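Local coordinates for protein glycosaminoglycan xylosylkinase (Hydra vulgaris, PDB 5XOM) that probably phosphorylates the xylose of the proteoglycan linkage region, as a glycosaminoglycan xylosylkinase of the secretory Fam20 kinase family, at residues Ile273-Ala276 with Asp277-His280; Leu122-Pro125 with Tyr126-Tyr129. One frame throughout, in Å; residues are numbered along the deposited sequence.

Interaction 1 of 2, residues Ile273-Ala276 with Asp277-His280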
loop_
_atom_site.group_PDB
_atom_site.type_symbol
_atom_site.label_atom_id
_atom_site.label_comp_id
_atom_site.label_asym_id
_atom_site.label_seq_id
_atom_site.Cartn_x
_atom_site.Cartn_y
_atom_site.Cartn_z
ATOM N N ILE A 273 -4.262 6.088 25.838
ATOM C CA ILE A 273 -4.827 7.402 25.541
ATOM C C ILE A 273 -5.648 7.966 26.693
ATOM O O ILE A 273 -6.040 9.142 26.639
ATOM C CB ILE A 273 -5.670 7.367 24.248
ATOM C CG1 ILE A 273 -6.928 6.512 24.426
ATOM C CG2 ILE A 273 -4.818 6.867 23.080
ATOM C CD1 ILE A 273 -7.821 6.483 23.188
ATOM N N GLY A 274 -5.891 7.185 27.741
ATOM C CA GLY A 274 -6.658 7.667 28.874
ATOM C C GLY A 274 -8.158 7.656 28.666
ATOM O O GLY A 274 -8.861 8.471 29.269
ATOM N N ASN A 275 -8.669 6.749 27.831
ATOM C CA ASN A 275 -10.101 6.637 27.558
ATOM C C ASN A 275 -10.700 5.644 28.544
ATOM O O ASN A 275 -10.590 4.426 28.370
ATOM C CB ASN A 275 -10.348 6.202 26.115
ATOM C CG ASN A 275 -11.824 5.927 25.826
ATOM O OD1 ASN A 275 -12.163 5.139 24.942
ATOM N ND2 ASN A 275 -12.705 6.596 26.547
ATOM N N ALA A 276 -11.357 6.164 29.579
ATOM C CA ALA A 276 -12.012 5.342 30.582
ATOM C C ALA A 276 -13.503 5.201 30.326
ATOM O O ALA A 276 -14.240 4.805 31.231
ATOM C CB ALA A 276 -11.770 5.915 31.974
ATOM N N ASP A 277 -13.964 5.500 29.110
ATOM C CA ASP A 277 -15.384 5.708 28.860
ATOM C C ASP A 277 -15.936 4.781 27.777
ATOM O O ASP A 277 -17.006 5.053 27.226
ATOM C CB ASP A 277 -15.604 7.173 28.467
ATOM C CG ASP A 277 -17.050 7.619 28.606
ATOM O OD1 ASP A 277 -17.644 7.413 29.687
ATOM O OD2 ASP A 277 -17.590 8.187 27.633
ATOM N N ARG A 278 -15.275 3.656 27.503
ATOM C CA ARG A 278 -15.821 2.689 26.551
ATOM C C ARG A 278 -16.725 1.694 27.289
ATOM O O ARG A 278 -16.422 0.512 27.446
ATOM C CB ARG A 278 -14.701 1.994 25.786
ATOM C CG ARG A 278 -15.167 1.402 24.454
ATOM C CD ARG A 278 -14.025 0.793 23.648
ATOM N NE ARG A 278 -12.947 1.747 23.391
ATOM C CZ ARG A 278 -12.916 2.586 22.360
ATOM N NH1 ARG A 278 -13.908 2.598 21.482
ATOM N NH2 ARG A 278 -11.889 3.413 22.205
ATOM N N HIS A 279 -17.874 2.208 27.740
ATOM C CA HIS A 279 -18.818 1.376 28.481
ATOM C C HIS A 279 -19.586 0.430 27.564
ATOM O O HIS A 279 -19.984 -0.659 27.996
ATOM C CB HIS A 279 -19.785 2.257 29.280
ATOM C CG HIS A 279 -20.406 3.363 28.483
ATOM N ND1 HIS A 279 -21.395 3.144 27.548
ATOM C CD2 HIS A 279 -20.181 4.699 28.487
ATOM C CE1 HIS A 279 -21.748 4.297 27.005
ATOM N NE2 HIS A 279 -21.027 5.257 27.558
ATOM N N HIS A 280 -19.797 0.820 26.310
ATOM C CA HIS A 280 -20.276 -0.072 25.263
ATOM C C HIS A 280 -19.235 -0.113 24.155
ATOM O O HIS A 280 -18.686 0.925 23.777
ATOM C CB HIS A 280 -21.618 0.394 24.681
ATOM C CG HIS A 280 -22.783 0.183 25.593
ATOM N ND1 HIS A 280 -22.961 0.901 26.755
ATOM C CD2 HIS A 280 -23.835 -0.666 25.510
ATOM C CE1 HIS A 280 -24.070 0.503 27.351
ATOM N NE2 HIS A 280 -24.620 -0.448 26.616
HETATM O O HOH W 1 -12.789 2.461 28.645
#
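Asn275 and Arg278 face each other across a bend that follows helix 259-273, in a Gly-Asn-Ala-Asp-Arg-His-His sequence consistent with the catalytic loop of Fam20 kinases. The helix ends in a Schellman motif, with Gly274 as its positive-phi C-prime residue, and the chain then runs to strand 280-286.

A water closes the bend from Asn275 to Arg278: it donates to Asn275 O at 3.0 Å and accepts from Arg278 N at 3.0 Å. Arg278 is also the centre of an inverse gamma turn, in which His279 N makes a weak bond of 3.0 Å to Asp277 O.

Among the flat side-chain groups, the Asn275 amide lies between two neighbours. With CG anti to the backbone N (chi1 174°), it reaches alongside the backbone of Asp277 and stands nearly perpendicular to the guanidinium of Arg278, their planes 82° apart. The Arg278 chain bends at chi3, and the guanidinium is secured beyond the loop by a salt bridge from NE to Asp270 and by hydrogen bonds from NH1 to Leu295 O and from NH2 to Asn297. All three of its nitrogens are thereby engaged, which limits its rotation.

The Asp277 carboxylate leads away from the amide and is held on both oxygens, OD1 by the hydroxyl of Tyr231 and OD2 by a salt bridge to Lys299. This fixes its orientation beside His279. His279 ND1 and His280 ND1 share a nearly straight hydrogen bond of 2.8 Å, and the His279 ring turns its edge to the carboxylate, with CD2 lying 3.9 Å from Asp277 OD1.

Interaction 2 of 2, residues Leu122-Pro125 with Tyr126-Tyr129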
loop_
_atom_site.group_PDB
_atom_site.type_symbol
_atom_site.label_atom_id
_atom_site.label_comp_id
_atom_site.label_asym_id
_atom_site.label_seq_id
_atom_site.Cartn_x
_atom_site.Cartn_y
_atom_site.Cartn_z
ATOM N N LEU A 122 -10.109 17.316 35.423
ATOM C CA LEU A 122 -10.187 16.555 36.658
ATOM C C LEU A 122 -11.570 15.930 36.795
ATOM O O LEU A 122 -12.391 15.971 35.879
ATOM C CB LEU A 122 -9.867 17.455 37.855
ATOM C CG LEU A 122 -8.461 18.055 37.954
ATOM C CD1 LEU A 122 -8.344 19.070 39.097
ATOM C CD2 LEU A 122 -7.448 16.945 38.126
ATOM N N GLY A 123 -11.853 15.399 37.973
ATOM C CA GLY A 123 -13.073 14.649 38.204
ATOM C C GLY A 123 -12.966 13.178 37.845
ATOM O O GLY A 123 -11.887 12.573 37.832
ATOM N N THR A 124 -14.128 12.599 37.571
ATOM C CA THR A 124 -14.248 11.206 37.156
ATOM C C THR A 124 -13.328 10.917 35.969
ATOM O O THR A 124 -13.040 11.824 35.174
ATOM C CB THR A 124 -15.687 10.851 36.784
ATOM O OG1 THR A 124 -16.069 11.569 35.605
ATOM C CG2 THR A 124 -16.630 11.249 37.923
ATOM N N PRO A 125 -12.812 9.687 35.842
ATOM C CA PRO A 125 -11.977 9.330 34.677
ATOM C C PRO A 125 -12.598 9.608 33.306
ATOM O O PRO A 125 -11.888 9.628 32.299
ATOM C CB PRO A 125 -11.763 7.823 34.872
ATOM C CG PRO A 125 -11.922 7.589 36.339
ATOM C CD PRO A 125 -12.979 8.562 36.777
ATOM N N TYR A 126 -13.912 9.829 33.259
ATOM C CA TYR A 126 -14.667 9.998 32.019
ATOM C C TYR A 126 -15.222 11.410 31.855
ATOM O O TYR A 126 -16.101 11.633 31.014
ATOM C CB TYR A 126 -15.755 8.924 31.907
ATOM C CG TYR A 126 -16.666 8.798 33.105
ATOM C CD1 TYR A 126 -17.742 9.657 33.307
ATOM C CD2 TYR A 126 -16.437 7.798 34.044
ATOM C CE1 TYR A 126 -18.564 9.517 34.419
ATOM C CE2 TYR A 126 -17.242 7.652 35.148
ATOM C CZ TYR A 126 -18.305 8.510 35.336
ATOM O OH TYR A 126 -19.109 8.353 36.446
ATOM N N GLU A 127 -14.761 12.348 32.682
ATOM C CA GLU A 127 -15.322 13.689 32.748
ATOM C C GLU A 127 -15.144 14.425 31.415
ATOM O O GLU A 127 -14.188 14.183 30.668
ATOM C CB GLU A 127 -14.621 14.467 33.867
ATOM C CG GLU A 127 -15.264 15.776 34.261
ATOM C CD GLU A 127 -16.490 15.561 35.117
ATOM O OE1 GLU A 127 -16.650 14.441 35.649
ATOM O OE2 GLU A 127 -17.289 16.509 35.262
ATOM N N GLY A 128 -16.074 15.341 31.127
ATOM C CA GLY A 128 -15.875 16.408 30.159
ATOM C C GLY A 128 -16.454 16.116 28.781
ATOM O O GLY A 128 -17.066 15.077 28.515
ATOM N N TYR A 129 -16.243 17.086 27.891
ATOM C CA TYR A 129 -16.637 16.992 26.494
ATOM C C TYR A 129 -15.660 16.131 25.709
ATOM O O TYR A 129 -14.514 15.918 26.114
ATOM C CB TYR A 129 -16.670 18.367 25.830
ATOM C CG TYR A 129 -17.434 19.420 26.592
ATOM C CD1 TYR A 129 -18.725 19.194 27.015
ATOM C CD2 TYR A 129 -16.856 20.631 26.895
ATOM C CE1 TYR A 129 -19.422 20.156 27.710
ATOM C CE2 TYR A 129 -17.551 21.595 27.597
ATOM C CZ TYR A 129 -18.832 21.351 28.002
ATOM O OH TYR A 129 -19.530 22.309 28.699
HETATM O O HOH W 2 -12.141 12.371 30.772
#
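Thr124 lies against the ring of Tyr126 and, through its hydroxyl, against Glu127 in a type I beta turn that runs from Thr124 to Glu127, within the loop joining strand 106-112 to helix 132-144. Its closing bond, Glu127 N to Thr124 O at 3.1 Å, is fairly straight on the donor side, although the nitrogen approaches from above the carbonyl plane.

The threonine sits on one face of the tyrosine. Thr124 CB is 3.8 Å from the ring centroid and only 12° off its normal, a CH-pi contact almost centred over the ring. OG1 is on this same face but shifted toward the rim, 3.4 Å from Tyr126 CE1, while CG2 extends toward the phenol oxygen. Tyr126 takes a steric cost to be there: its CG stands between the backbone N and carbonyl carbon (chi1 52°), which brings the ring back over the preceding residues.

Glu127 crosses Thr124 at about a right angle. Its chain starts away from the backbone N and then bends at chi2 (77°), turning the carboxylate back over the start of the turn. OE1 there accepts a hydrogen bond of 2.9 Å from Thr124 OG1, on the anti lone pair, pointing away from OE2. The hydroxyl is thus directed at the carboxylate while resting over the aromatic face, and the turn is tied by a side-chain bond as well as by the backbone one. Glu127 CG also packs 3.3 Å from Leu122 O.

At the end of the turn and just after it, Glu127 O and Tyr129 O both accept from NH1 of Arg131. A water further bridges the backbone, donating to Pro125 O and, at 2.7 Å, to Glu127 O.

In the fold
Interaction 2 closes earlier in the chain than interaction 1 opens, yet their centres are 11 Å apart and the two touch directly. Asp277 OD1 packs 3.3 Å from Tyr126 CB, and Ala276 CB meets Pro125 CB at 3.5 Å, so the surface turn 124-127 lies against the more buried loop 275-278. Two residues join them further: Lys299 NZ binds both the Asp277 carboxylate and Tyr126 O, and the Tyr231 ring meets those of Tyr126 and His279. Because the sequence of 273-280 is consistent with the catalytic loop of the family, the turn probably borders the active site; the N-acetylglucosamine near Asn286 is a glycan attached to the protein and marks no substrate pocket.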